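Local atomic coordinates of D-threo-3-hydroxyaspartate dehydratase (Delftia, PDB entry 3WQC), a protein that catalyses the deamination of D-threo-3-hydroxyaspartate to oxaloacetate and ammonium, using pyridoxal 5'-phosphate and a divalent metal ion. Residues 30-38 against 60-69; 221-232 against 240-251. All coordinates share one frame; numbering follows the deposited sequence.

Contact 1: residues 30-38 against 60-69; sequences MQRNIARMQ and VAAAQRAAGA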
loop_
_atom_site.group_PDB
_atom_site.type_symbol
_atom_site.label_atom_id
_atom_site.label_comp_id
_atom_site.label_asym_id
_atom_site.label_seq_id
_atom_site.Cartn_x
_atom_site.Cartn_y
_atom_site.Cartn_z
ATOM N N MET B 30 3.637 22.283 -3.316
ATOM C CA MET B 30 3.240 21.969 -1.894
ATOM C C MET B 30 3.077 23.313 -1.122
ATOM O O MET B 30 2.034 23.506 -0.401
ATOM C CB MET B 30 4.279 21.144 -1.161
ATOM C CG MET B 30 3.871 20.758 0.256
ATOM S SD MET B 30 5.234 20.105 1.221
ATOM C CE MET B 30 6.248 21.583 1.617
ATOM N N GLN B 31 3.985 24.264 -1.287
ATOM C CA GLN B 31 3.834 25.554 -0.572
ATOM C C GLN B 31 2.618 26.329 -1.015
ATOM O O GLN B 31 1.949 26.946 -0.160
ATOM C CB GLN B 31 5.070 26.397 -0.814
ATOM C CG GLN B 31 6.102 25.914 0.154
ATOM C CD GLN B 31 5.762 26.149 1.680
ATOM O OE1 GLN B 31 6.349 25.528 2.448
ATOM N NE2 GLN B 31 4.880 27.091 2.040
ATOM N N ARG B 32 2.243 26.278 -2.306
ATOM C CA ARG B 32 0.997 26.966 -2.812
ATOM C C ARG B 32 -0.184 26.295 -2.136
ATOM O O ARG B 32 -1.143 26.957 -1.757
ATOM C CB ARG B 32 0.764 26.891 -4.346
ATOM C CG ARG B 32 1.586 27.934 -5.143
ATOM C CD ARG B 32 1.716 27.587 -6.619
ATOM N NE ARG B 32 3.165 27.730 -6.786
ATOM C CZ ARG B 32 3.966 26.956 -7.523
ATOM N NH1 ARG B 32 3.462 25.968 -8.271
ATOM N NH2 ARG B 32 5.283 27.159 -7.479
ATOM N N ASN B 33 -0.192 24.960 -2.030
ATOM C CA ASN B 33 -1.364 24.265 -1.395
ATOM C C ASN B 33 -1.473 24.641 0.082
ATOM O O ASN B 33 -2.589 24.858 0.567
ATOM C CB ASN B 33 -1.121 22.738 -1.535
ATOM C CG ASN B 33 -1.225 22.244 -2.972
ATOM O OD1 ASN B 33 -1.780 22.930 -3.865
ATOM N ND2 ASN B 33 -0.680 21.025 -3.229
ATOM N N ILE B 34 -0.334 24.705 0.763
ATOM C CA ILE B 34 -0.268 25.043 2.198
ATOM C C ILE B 34 -0.873 26.440 2.365
ATOM O O ILE B 34 -1.722 26.691 3.249
ATOM C CB ILE B 34 1.176 24.907 2.772
ATOM C CG1 ILE B 34 1.468 23.413 2.866
ATOM C CG2 ILE B 34 1.353 25.669 4.073
ATOM C CD1 ILE B 34 2.890 23.099 3.300
ATOM N N ALA B 35 -0.406 27.374 1.551
ATOM C CA ALA B 35 -0.862 28.807 1.672
ATOM C C ALA B 35 -2.320 28.908 1.373
ATOM O O ALA B 35 -3.063 29.655 2.049
ATOM C CB ALA B 35 -0.122 29.649 0.681
ATOM N N ARG B 36 -2.786 28.203 0.330
ATOM C CA ARG B 36 -4.184 28.316 -0.065
ATOM C C ARG B 36 -5.125 27.904 1.118
ATOM O O ARG B 36 -6.146 28.572 1.417
ATOM C CB ARG B 36 -4.531 27.491 -1.311
ATOM C CG ARG B 36 -6.054 27.404 -1.669
ATOM C CD ARG B 36 -6.270 26.515 -2.857
ATOM N NE ARG B 36 -7.687 26.344 -3.153
ATOM C CZ ARG B 36 -8.235 25.292 -3.801
ATOM N NH1 ARG B 36 -7.454 24.361 -4.336
ATOM N NH2 ARG B 36 -9.563 25.198 -3.979
ATOM N N MET B 37 -4.823 26.775 1.735
ATOM C CA MET B 37 -5.681 26.300 2.820
ATOM C C MET B 37 -5.589 27.211 3.996
ATOM O O MET B 37 -6.655 27.539 4.574
ATOM C CB MET B 37 -5.280 24.842 3.201
ATOM C CG MET B 37 -6.208 24.217 4.274
ATOM S SD MET B 37 -7.935 23.987 3.726
ATOM C CE MET B 37 -7.791 22.548 2.608
ATOM N N GLN B 38 -4.391 27.595 4.427
ATOM C CA GLN B 38 -4.250 28.423 5.620
ATOM C C GLN B 38 -4.968 29.750 5.365
ATOM O O GLN B 38 -5.651 30.289 6.271
ATOM C CB GLN B 38 -2.793 28.706 6.005
ATOM C CG GLN B 38 -2.624 29.426 7.360
ATOM C CD GLN B 38 -3.169 28.604 8.541
ATOM O OE1 GLN B 38 -2.725 27.482 8.782
ATOM N NE2 GLN B 38 -4.134 29.172 9.337
ATOM N N VAL B 60 7.220 18.100 6.356
ATOM C CA VAL B 60 5.975 18.563 5.699
ATOM C C VAL B 60 5.091 19.221 6.761
ATOM O O VAL B 60 4.613 20.389 6.546
ATOM C CB VAL B 60 5.180 17.427 5.062
ATOM C CG1 VAL B 60 3.800 17.885 4.501
ATOM C CG2 VAL B 60 6.021 16.768 3.924
ATOM N N ALA B 61 4.929 18.621 7.936
ATOM C CA ALA B 61 4.147 19.235 9.001
ATOM C C ALA B 61 4.829 20.526 9.468
ATOM O O ALA B 61 4.122 21.475 9.885
ATOM C CB ALA B 61 4.049 18.256 10.183
ATOM N N ALA B 62 6.177 20.589 9.426
ATOM C CA ALA B 62 6.846 21.834 9.831
ATOM C C ALA B 62 6.446 22.965 8.911
ATOM O O ALA B 62 6.262 24.108 9.320
ATOM C CB ALA B 62 8.389 21.687 9.835
ATOM N N ALA B 63 6.337 22.712 7.617
ATOM C CA ALA B 63 5.897 23.726 6.656
ATOM C C ALA B 63 4.472 24.156 6.939
ATOM O O ALA B 63 4.111 25.342 6.832
ATOM C CB ALA B 63 6.026 23.249 5.200
ATOM N N GLN B 64 3.604 23.211 7.232
ATOM C CA GLN B 64 2.198 23.548 7.632
ATOM C C GLN B 64 2.190 24.421 8.905
ATOM O O GLN B 64 1.446 25.428 8.937
ATOM C CB GLN B 64 1.410 22.261 7.851
ATOM C CG GLN B 64 1.192 21.539 6.458
ATOM C CD GLN B 64 0.625 20.145 6.581
ATOM O OE1 GLN B 64 -0.532 19.879 6.066
ATOM N NE2 GLN B 64 1.381 19.252 7.168
ATOM N N ARG B 65 3.029 24.092 9.901
ATOM C CA ARG B 65 3.073 24.863 11.176
ATOM C C ARG B 65 3.622 26.271 10.874
ATOM O O ARG B 65 3.019 27.293 11.320
ATOM C CB ARG B 65 3.948 24.179 12.207
ATOM C CG ARG B 65 4.110 24.973 13.525
ATOM C CD ARG B 65 4.882 24.092 14.521
ATOM N NE ARG B 65 6.295 23.849 14.109
ATOM C CZ ARG B 65 6.827 22.693 13.593
ATOM N NH1 ARG B 65 8.142 22.644 13.281
ATOM N NH2 ARG B 65 6.061 21.592 13.411
ATOM N N ALA B 66 4.692 26.372 10.076
ATOM C CA ALA B 66 5.270 27.669 9.731
ATOM C C ALA B 66 4.258 28.630 9.055
ATOM O O ALA B 66 4.318 29.878 9.258
ATOM C CB ALA B 66 6.517 27.522 8.869
ATOM N N ALA B 67 3.332 28.066 8.295
ATOM C CA ALA B 67 2.330 28.828 7.560
ATOM C C ALA B 67 1.181 29.331 8.428
ATOM O O ALA B 67 0.416 30.177 7.979
ATOM C CB ALA B 67 1.818 28.113 6.319
ATOM N N GLY B 68 1.064 28.782 9.638
ATOM C CA GLY B 68 0.037 29.244 10.593
ATOM C C GLY B 68 -0.801 28.167 11.223
ATOM O O GLY B 68 -1.827 28.501 11.899
ATOM N N ALA B 69 -0.505 26.897 10.986
ATOM C CA ALA B 69 -1.397 25.817 11.558
ATOM C C ALA B 69 -1.315 25.744 13.088
ATOM O O ALA B 69 -0.331 26.126 13.699
ATOM C CB ALA B 69 -0.951 24.436 10.979
HETATM O O HOH W 1 5.409 27.148 5.237
HETATM O O HOH W 2 -4.449 27.875 12.534
HETATM O O HOH W 3 -0.889 25.906 7.563
#
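Ile-34 drives both its branches into residues 63-67 from helix 27-44, the two helix segments crossing at -41° with 9.9 Å between their axes. CG2 presses on the methyl of Ala-67, 3.4 Å from its CB and tighter than usual for carbons. The other branch, with CG1 anti to the carbonyl carbon (chi1 -73°), carries CD1 to within 3.7 Å of Ala-63 CB and against CG of Gln-64, whose side chain it crosses at about a right angle. One turn earlier, Met-30 sends its thioether out to Val-60 and brings CE over the Ala-63 methyl. Ala-63 and Ala-67 offer only methyl groups, which lets the isoleucine branches come close to the opposing backbone.

Toward solvent the contact loosens. Exposed Gln-31 lays OE1 against Ala-63 CB, while its NE2 and Ala-63 O share a water. Gln-38 is buried, yet its amide ends in water-mediated bonds next to exposed Gly-68. Folded by its chi2 of 61°, it rests CG 3.2 Å from Ala-67 O beside the Schellman motif that ends with Gly-68; NE2 is held by Asp-42, and OE1 accepts a hydrogen bond from a water 2.7 Å away, which also donates to Gln-64 O. With an alanine in place of Gln-38, Asp-42 would probably lose its amide partner, and the water on Gln-64 O one acceptor, with a gap left beside Gly-68. Direct contact is thus largely apolar, and the polar links between the segments run through water.

Contact 2: residues 221-232 against 240-251; sequences PVVSVGSTPTAL and VTEVRAGVYVFF. With PLP (pyridoxal-5'-phosphate), chain J.
Arg-244 and Ser-224 form the centre of a polar chain that runs from the cofactor ring to a carboxylate. NH2 of Arg-244 donates to the pyridine N1 of PLP at 2.9 Å, with NE adding a weaker bond to the same nitrogen, which lies at the guanidinium edge. On the other branch NH1 reaches Ser-224 OG at 2.8 Å, almost exactly in the guanidinium plane, and Ser-224 OG donates in turn to Glu-242 OE1, on its anti side, 2.7 Å away. Arg-49 forms a salt bridge with that carboxylate. An arginine donating to N1 would be expected to disfavour protonation of the pyridine.

The phosphate is gripped from both segments. In Thr-228 a chi1 of -83° sets OG1 beside the backbone N, so that both atoms reach the phosphate: OG1 donates to O1P at 2.6 Å while accepting from Tyr-248 N, and N meets O2P in a straight bond (179°) from the first turn of helix 228-233. From the other segment Gly-246 N donates to O1P, 2.6 Å away, and Val-247 N donates to O3P.

Leading up to the cofactor, strands 222-225 and 242-243 pair in parallel, Val-225 accepting from Arg-244 N and donating to Glu-242 O. Gly-226 follows where a side chain would strike Arg-244 O. Farther out, Val-225 packs on Val-240 and Val-243, Ala-231 CB sits 3.6 Å from Val-243 CG1, and Leu-232 brings CD1 to the edge of the Phe-251 ring. This beta-alpha-beta unit, with a helix N terminus and a neighbouring loop cupping the phosphate and an arginine at N1, is characteristic of the PLP-binding barrel of the alanine racemase fold.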
loop_
_atom_site.group_PDB
_atom_site.type_symbol
_atom_site.label_atom_id
_atom_site.label_comp_id
_atom_site.label_asym_id
_atom_site.label_seq_id
_atom_site.Cartn_x
_atom_site.Cartn_y
_atom_site.Cartn_z
ATOM N N PRO B 221 -15.836 23.167 24.538
ATOM C CA PRO B 221 -15.284 24.430 23.986
ATOM C C PRO B 221 -14.849 24.315 22.514
ATOM O O PRO B 221 -14.747 25.354 21.841
ATOM C CB PRO B 221 -14.145 24.737 24.934
ATOM C CG PRO B 221 -13.828 23.429 25.598
ATOM C CD PRO B 221 -15.101 22.658 25.718
ATOM N N VAL B 222 -14.445 23.128 22.060
ATOM C CA VAL B 222 -13.972 23.008 20.681
ATOM C C VAL B 222 -15.056 22.377 19.818
ATOM O O VAL B 222 -15.752 21.402 20.198
ATOM C CB VAL B 222 -12.705 22.101 20.597
ATOM C CG1 VAL B 222 -12.413 21.699 19.115
ATOM C CG2 VAL B 222 -11.556 22.795 21.306
ATOM N N VAL B 223 -15.219 22.932 18.624
ATOM C CA VAL B 223 -16.085 22.359 17.559
ATOM C C VAL B 223 -15.136 22.193 16.402
ATOM O O VAL B 223 -14.686 23.194 15.809
ATOM C CB VAL B 223 -17.301 23.195 17.216
ATOM C CG1 VAL B 223 -18.107 22.633 16.055
ATOM C CG2 VAL B 223 -18.139 23.360 18.475
ATOM N N SER B 224 -14.860 20.954 15.941
ATOM C CA SER B 224 -13.822 20.657 14.902
ATOM C C SER B 224 -14.514 19.950 13.779
ATOM O O SER B 224 -15.144 18.856 13.983
ATOM C CB SER B 224 -12.789 19.788 15.618
ATOM O OG SER B 224 -11.760 19.438 14.693
ATOM N N VAL B 225 -14.374 20.454 12.553
ATOM C CA VAL B 225 -14.961 19.785 11.360
ATOM C C VAL B 225 -13.885 19.532 10.342
ATOM O O VAL B 225 -12.825 20.161 10.428
ATOM C CB VAL B 225 -16.117 20.623 10.693
ATOM C CG1 VAL B 225 -17.172 20.976 11.774
ATOM C CG2 VAL B 225 -15.552 21.935 10.085
ATOM N N GLY B 226 -14.178 18.714 9.345
ATOM C CA GLY B 226 -13.417 18.856 8.081
ATOM C C GLY B 226 -13.144 17.606 7.311
ATOM O O GLY B 226 -12.926 16.552 7.867
ATOM N N SER B 227 -13.038 17.831 6.014
ATOM C CA SER B 227 -12.398 16.963 5.037
ATOM C C SER B 227 -11.827 18.031 4.074
ATOM O O SER B 227 -12.271 19.192 4.087
ATOM C CB SER B 227 -13.405 16.043 4.333
ATOM O OG SER B 227 -14.346 16.823 3.572
ATOM N N THR B 228 -10.897 17.662 3.198
ATOM C CA THR B 228 -10.323 18.670 2.305
ATOM C C THR B 228 -11.460 19.274 1.442
ATOM O O THR B 228 -11.504 20.490 1.285
ATOM C CB THR B 228 -9.136 18.059 1.482
ATOM O OG1 THR B 228 -8.003 18.124 2.339
ATOM C CG2 THR B 228 -8.861 18.960 0.235
ATOM N N PRO B 229 -12.326 18.435 0.821
ATOM C CA PRO B 229 -13.342 19.097 -0.073
ATOM C C PRO B 229 -14.261 20.078 0.700
ATOM O O PRO B 229 -14.607 21.136 0.163
ATOM C CB PRO B 229 -14.114 17.912 -0.633
ATOM C CG PRO B 229 -13.084 16.727 -0.562
ATOM C CD PRO B 229 -12.347 16.960 0.720
ATOM N N THR B 230 -14.738 19.681 1.898
ATOM C CA THR B 230 -15.666 20.593 2.629
ATOM C C THR B 230 -14.899 21.751 3.217
ATOM O O THR B 230 -15.459 22.842 3.335
ATOM C CB THR B 230 -16.463 19.897 3.742
ATOM O OG1 THR B 230 -15.565 19.153 4.604
ATOM C CG2 THR B 230 -17.458 18.920 3.099
ATOM N N ALA B 231 -13.617 21.576 3.574
ATOM C CA ALA B 231 -12.826 22.763 4.036
ATOM C C ALA B 231 -12.781 23.853 2.966
ATOM O O ALA B 231 -12.857 25.059 3.251
ATOM C CB ALA B 231 -11.410 22.414 4.467
ATOM N N LEU B 232 -12.580 23.400 1.721
ATOM C CA LEU B 232 -12.447 24.317 0.582
ATOM C C LEU B 232 -13.766 24.873 0.059
ATOM O O LEU B 232 -13.799 25.912 -0.625
ATOM C CB LEU B 232 -11.667 23.652 -0.539
ATOM C CG LEU B 232 -10.175 23.401 -0.140
ATOM C CD1 LEU B 232 -9.483 22.494 -1.205
ATOM C CD2 LEU B 232 -9.377 24.688 0.128
ATOM N N VAL B 240 -17.809 27.058 14.524
ATOM C CA VAL B 240 -16.700 26.093 14.402
ATOM C C VAL B 240 -15.413 26.708 14.929
ATOM O O VAL B 240 -15.132 27.945 14.608
ATOM C CB VAL B 240 -16.496 25.695 12.897
ATOM C CG1 VAL B 240 -15.190 24.878 12.639
ATOM C CG2 VAL B 240 -17.734 24.954 12.428
ATOM N N THR B 241 -14.590 25.974 15.675
ATOM C CA THR B 241 -13.311 26.570 16.248
ATOM C C THR B 241 -12.149 26.190 15.328
ATOM O O THR B 241 -11.186 26.907 15.253
ATOM C CB THR B 241 -13.010 26.255 17.696
ATOM O OG1 THR B 241 -12.957 24.919 17.800
ATOM C CG2 THR B 241 -14.233 26.327 18.506
ATOM N N GLU B 242 -12.169 25.001 14.715
ATOM C CA GLU B 242 -11.015 24.549 13.894
ATOM C C GLU B 242 -11.572 23.691 12.773
ATOM O O GLU B 242 -12.603 22.997 12.874
ATOM C CB GLU B 242 -10.002 23.811 14.712
ATOM C CG GLU B 242 -10.579 22.521 15.260
ATOM C CD GLU B 242 -9.514 21.664 15.996
ATOM O OE1 GLU B 242 -9.530 20.402 15.790
ATOM O OE2 GLU B 242 -8.667 22.168 16.798
ATOM N N VAL B 243 -10.780 23.652 11.699
ATOM C CA VAL B 243 -10.996 22.730 10.594
ATOM C C VAL B 243 -9.770 21.828 10.474
ATOM O O VAL B 243 -8.634 22.272 10.610
ATOM C CB VAL B 243 -11.181 23.541 9.296
ATOM C CG1 VAL B 243 -11.135 22.699 8.011
ATOM C CG2 VAL B 243 -12.499 24.302 9.364
ATOM N N ARG B 244 -10.052 20.546 10.191
ATOM C CA ARG B 244 -9.010 19.541 9.956
ATOM C C ARG B 244 -9.041 19.193 8.447
ATOM O O ARG B 244 -10.095 18.856 7.879
ATOM C CB ARG B 244 -9.369 18.236 10.752
ATOM C CG ARG B 244 -9.534 18.587 12.254
ATOM C CD ARG B 244 -9.723 17.289 13.100
ATOM N NE ARG B 244 -10.604 16.334 12.392
ATOM C CZ ARG B 244 -11.923 16.503 12.171
ATOM N NH1 ARG B 244 -12.605 17.453 12.849
ATOM N NH2 ARG B 244 -12.578 15.721 11.310
ATOM N N ALA B 245 -7.874 19.213 7.837
ATOM C CA ALA B 245 -7.779 18.791 6.402
ATOM C C ALA B 245 -6.350 18.285 6.252
ATOM O O ALA B 245 -5.436 18.732 6.968
ATOM C CB ALA B 245 -7.939 20.002 5.461
ATOM N N GLY B 246 -6.208 17.274 5.413
ATOM C CA GLY B 246 -4.853 16.644 5.270
ATOM C C GLY B 246 -4.432 16.498 3.817
ATOM O O GLY B 246 -3.271 16.834 3.511
ATOM N N VAL B 247 -5.256 15.913 2.945
ATOM C CA VAL B 247 -4.745 15.509 1.603
ATOM C C VAL B 247 -4.408 16.762 0.819
ATOM O O VAL B 247 -3.575 16.672 -0.102
ATOM C CB VAL B 247 -5.721 14.603 0.839
ATOM C CG1 VAL B 247 -7.016 15.351 0.396
ATOM C CG2 VAL B 247 -4.989 13.908 -0.313
ATOM N N TYR B 248 -5.020 17.904 1.126
ATOM C CA TYR B 248 -4.752 19.158 0.385
ATOM C C TYR B 248 -3.263 19.481 0.287
ATOM O O TYR B 248 -2.876 20.256 -0.607
ATOM C CB TYR B 248 -5.503 20.343 1.076
ATOM C CG TYR B 248 -4.710 20.833 2.272
ATOM C CD1 TYR B 248 -4.792 20.220 3.539
ATOM C CD2 TYR B 248 -3.818 21.945 2.157
ATOM C CE1 TYR B 248 -4.014 20.627 4.610
ATOM C CE2 TYR B 248 -3.023 22.319 3.204
ATOM C CZ TYR B 248 -3.146 21.739 4.443
ATOM O OH TYR B 248 -2.381 22.148 5.506
ATOM N N VAL B 249 -2.432 19.064 1.221
ATOM C CA VAL B 249 -1.046 19.446 1.214
ATOM C C VAL B 249 -0.411 19.052 -0.126
ATOM O O VAL B 249 0.454 19.834 -0.676
ATOM C CB VAL B 249 -0.276 18.912 2.477
ATOM C CG1 VAL B 249 -0.114 17.365 2.480
ATOM C CG2 VAL B 249 1.113 19.569 2.628
ATOM N N PHE B 250 -0.826 17.882 -0.644
ATOM C CA PHE B 250 -0.359 17.451 -1.971
ATOM C C PHE B 250 -1.391 17.483 -3.059
ATOM O O PHE B 250 -1.043 17.614 -4.262
ATOM C CB PHE B 250 0.223 15.994 -1.907
ATOM C CG PHE B 250 1.344 15.841 -0.885
ATOM C CD1 PHE B 250 2.332 16.869 -0.662
ATOM C CD2 PHE B 250 1.467 14.632 -0.197
ATOM C CE1 PHE B 250 3.392 16.673 0.261
ATOM C CE2 PHE B 250 2.540 14.435 0.690
ATOM C CZ PHE B 250 3.472 15.449 0.944
ATOM N N PHE B 251 -2.671 17.257 -2.725
ATOM C CA PHE B 251 -3.708 16.929 -3.664
ATOM C C PHE B 251 -3.408 15.638 -4.452
ATOM O O PHE B 251 -2.351 15.012 -4.219
ATOM C CB PHE B 251 -4.097 18.120 -4.634
ATOM C CG PHE B 251 -4.778 19.258 -3.911
ATOM C CD1 PHE B 251 -6.039 19.037 -3.315
ATOM C CD2 PHE B 251 -4.207 20.532 -3.878
ATOM C CE1 PHE B 251 -6.755 20.114 -2.740
ATOM C CE2 PHE B 251 -4.907 21.611 -3.267
ATOM C CZ PHE B 251 -6.178 21.376 -2.723
HETATM N N1 PLP J . -10.485 14.236 9.908
HETATM C C2 PLP J . -10.466 12.898 10.070
HETATM C C2A PLP J . -11.105 12.258 11.282
HETATM C C3 PLP J . -9.808 12.086 9.074
HETATM O O3 PLP J . -9.769 10.774 9.249
HETATM C C4 PLP J . -9.227 12.752 7.937
HETATM C C4A PLP J . -8.541 11.962 6.968
HETATM C C5 PLP J . -9.296 14.174 7.853
HETATM C C6 PLP J . -10.007 14.876 8.837
HETATM C C5A PLP J . -8.707 14.916 6.679
HETATM O O4P PLP J . -9.506 14.590 5.450
HETATM P P PLP J . -8.835 14.936 4.037
HETATM O O1P PLP J . -8.355 16.329 4.211
HETATM O O2P PLP J . -9.980 14.835 3.091
HETATM O O3P PLP J . -7.704 14.024 3.791
#

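From the N terminus, helix 27-44 leads through strand 47-48 to helix 58-66, and contact 1 closes this short loop by packing the second helix on the first. The chain then runs round the barrel before contact 2 joins strand 222-225 and helix 228-233 to strand 242-243 and the turns beyond it. The two loops follow in series, neither nested nor crossed. They nevertheless meet in space: Asn-33 ND2 probably bonds to Val-249 O, Met-37 packs on the Tyr-248 ring, and Gln-64 OE1 lies 3.0 Å from Tyr-248 OH. Strand 242-243 also pairs with 47-48, bringing the first and last parts of the barrel together.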